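Local coordinates for putative uncharacterized protein smu.1377c (Streptococcus mutans, PDB 3L7V) that is of unknown function but belongs to the YrdC/Sua5 family, may bind double-stranded RNA and may have a role in tRNA modification, at residues G93-G98 against M183-S188. Sequence-based numbering, arbitrary orientation.
Sequences GVVLCG and MVYASS. With SO4 (sulfate ion), chain B.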
loop_
_atom_site.group_PDB
_atom_site.type_symbol
_atom_site.label_atom_id
_atom_site.label_comp_id
_atom_site.label_asym_id
_atom_site.label_seq_id
_atom_site.Cartn_x
_atom_site.Cartn_y
_atom_site.Cartn_z
ATOM N N GLY A 93 9.236 -0.426 -0.781
ATOM C CA GLY A 93 7.893 -0.460 -1.348
ATOM C C GLY A 93 6.907 -1.061 -0.345
ATOM O O GLY A 93 7.312 -1.696 0.634
ATOM N N VAL A 94 5.613 -0.868 -0.593
ATOM C CA VAL A 94 4.550 -1.346 0.301
ATOM C C VAL A 94 3.886 -2.623 -0.230
ATOM O O VAL A 94 3.967 -2.913 -1.432
ATOM C CB VAL A 94 3.460 -0.270 0.451
ATOM C CG1 VAL A 94 4.089 1.088 0.756
ATOM C CG2 VAL A 94 2.621 -0.191 -0.810
ATOM N N VAL A 95 3.228 -3.377 0.657
ATOM C CA VAL A 95 2.493 -4.593 0.267
ATOM C C VAL A 95 0.994 -4.336 0.006
ATOM O O VAL A 95 0.264 -3.918 0.904
ATOM C CB VAL A 95 2.638 -5.718 1.327
ATOM C CG1 VAL A 95 1.938 -6.980 0.861
ATOM C CG2 VAL A 95 4.096 -6.008 1.622
ATOM N N LEU A 96 0.538 -4.590 -1.220
ATOM C CA LEU A 96 -0.869 -4.357 -1.596
ATOM C C LEU A 96 -1.752 -5.595 -1.347
ATOM O O LEU A 96 -1.616 -6.594 -2.053
ATOM C CB LEU A 96 -0.981 -3.954 -3.078
ATOM C CG LEU A 96 -0.313 -2.670 -3.592
ATOM C CD1 LEU A 96 -0.402 -2.592 -5.111
ATOM C CD2 LEU A 96 -0.918 -1.422 -2.958
ATOM N N CYS A 97 -2.654 -5.514 -0.364
ATOM C CA CYS A 97 -3.524 -6.645 0.023
ATOM C C CYS A 97 -4.870 -6.657 -0.727
ATOM O O CYS A 97 -5.597 -5.665 -0.738
ATOM C CB CYS A 97 -3.768 -6.662 1.557
ATOM S SG CYS A 97 -2.287 -7.006 2.592
ATOM N N GLY A 98 -5.203 -7.793 -1.333
ATOM C CA GLY A 98 -6.434 -7.936 -2.091
ATOM C C GLY A 98 -7.581 -8.547 -1.287
ATOM O O GLY A 98 -8.706 -8.684 -1.794
HETATM N N MSE A 183 2.169 -12.256 -4.715
HETATM C CA MSE A 183 1.996 -10.922 -4.116
HETATM C C MSE A 183 2.279 -9.759 -5.102
HETATM O O MSE A 183 2.941 -9.950 -6.117
HETATM C CB MSE A 183 2.913 -10.780 -2.892
HETATM C CG MSE A 183 2.638 -11.760 -1.742
HETATM SE SE MSE A 183 4.117 -11.790 -0.429
HETATM C CE MSE A 183 4.069 -9.918 0.099
ATOM N N VAL A 184 1.785 -8.558 -4.791
ATOM C CA VAL A 184 2.059 -7.357 -5.607
ATOM C C VAL A 184 2.569 -6.180 -4.750
ATOM O O VAL A 184 2.061 -5.945 -3.658
ATOM C CB VAL A 184 0.811 -6.918 -6.419
ATOM C CG1 VAL A 184 0.979 -5.513 -6.950
ATOM C CG2 VAL A 184 0.548 -7.880 -7.565
ATOM N N TYR A 185 3.587 -5.469 -5.239
ATOM C CA TYR A 185 4.256 -4.402 -4.475
ATOM C C TYR A 185 4.190 -3.074 -5.224
ATOM O O TYR A 185 3.983 -3.056 -6.441
ATOM C CB TYR A 185 5.725 -4.756 -4.195
ATOM C CG TYR A 185 5.943 -6.186 -3.752
ATOM C CD1 TYR A 185 6.541 -7.114 -4.600
ATOM C CD2 TYR A 185 5.542 -6.612 -2.487
ATOM C CE1 TYR A 185 6.732 -8.427 -4.204
ATOM C CE2 TYR A 185 5.729 -7.918 -2.090
ATOM C CZ TYR A 185 6.324 -8.824 -2.948
ATOM O OH TYR A 185 6.511 -10.132 -2.546
ATOM N N ALA A 186 4.381 -1.962 -4.510
ATOM C CA ALA A 186 4.146 -0.649 -5.107
ATOM C C ALA A 186 4.863 0.525 -4.457
ATOM O O ALA A 186 5.343 0.448 -3.326
ATOM C CB ALA A 186 2.657 -0.353 -5.173
ATOM N N SER A 187 4.873 1.622 -5.210
ATOM C CA SER A 187 5.431 2.910 -4.822
ATOM C C SER A 187 4.693 3.943 -5.687
ATOM O O SER A 187 4.165 3.598 -6.753
ATOM C CB SER A 187 6.925 2.926 -5.138
ATOM O OG SER A 187 7.621 3.853 -4.331
ATOM N N SER A 188 4.638 5.198 -5.257
ATOM C CA SER A 188 3.865 6.183 -6.020
ATOM C C SER A 188 4.570 6.595 -7.303
ATOM O O SER A 188 5.797 6.612 -7.367
ATOM C CB SER A 188 3.499 7.413 -5.175
ATOM O OG SER A 188 4.630 8.217 -4.890
HETATM S S SO4 B . 4.797 5.908 -1.146
HETATM O O1 SO4 B . 5.479 4.906 -0.322
HETATM O O2 SO4 B . 4.708 7.171 -0.421
HETATM O O3 SO4 B . 5.560 6.125 -2.377
HETATM O O4 SO4 B . 3.434 5.463 -1.440
HETATM O O HOH W 1 -0.445 -8.805 -2.824
#
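L96 lies over V184 and A186 where two antiparallel strands pair. Its CB sits 3.7 Å from V184 O. With chi1 at -62°, CG turns away from its own carbonyl carbon and comes within 4.1 Å of A186 CB. CD1 then reaches both neighbours, at 3.7 Å from V184 CG1 and 3.8 Å from A186 CB. M71 of strand 67-72 touches L96 and V184 as well.

Three backbone hydrogen bonds join the strands beside this cluster. V94 and A186 form a hydrogen-bonded pair, with V94 N giving to A186 O at 3.0 Å and the return bond, A186 N to V94 O, more bent (140° at the hydrogen). L96 N gives a nearly straight bond to V184 O. Beyond it, one water joins L96 O to V184 N.

V95 and Y185 form a non-hydrogen-bonded pair whose side chains point to the opposite face from V94 and A186. There the selenomethionine M183 bends at chi3 (60°), and its CE meets V95 CG1 at 3.7 Å. At the far end, S188 N donates to O3 of a sulfate, probably picked up from the crystallisation solution, which R268 also binds.

Strand 158-163 flanks 94-96 and strand 67-72 flanks 185-188, so this pairing forms an interior part of the protein's mixed sheet, consistent with the YrdC-like fold.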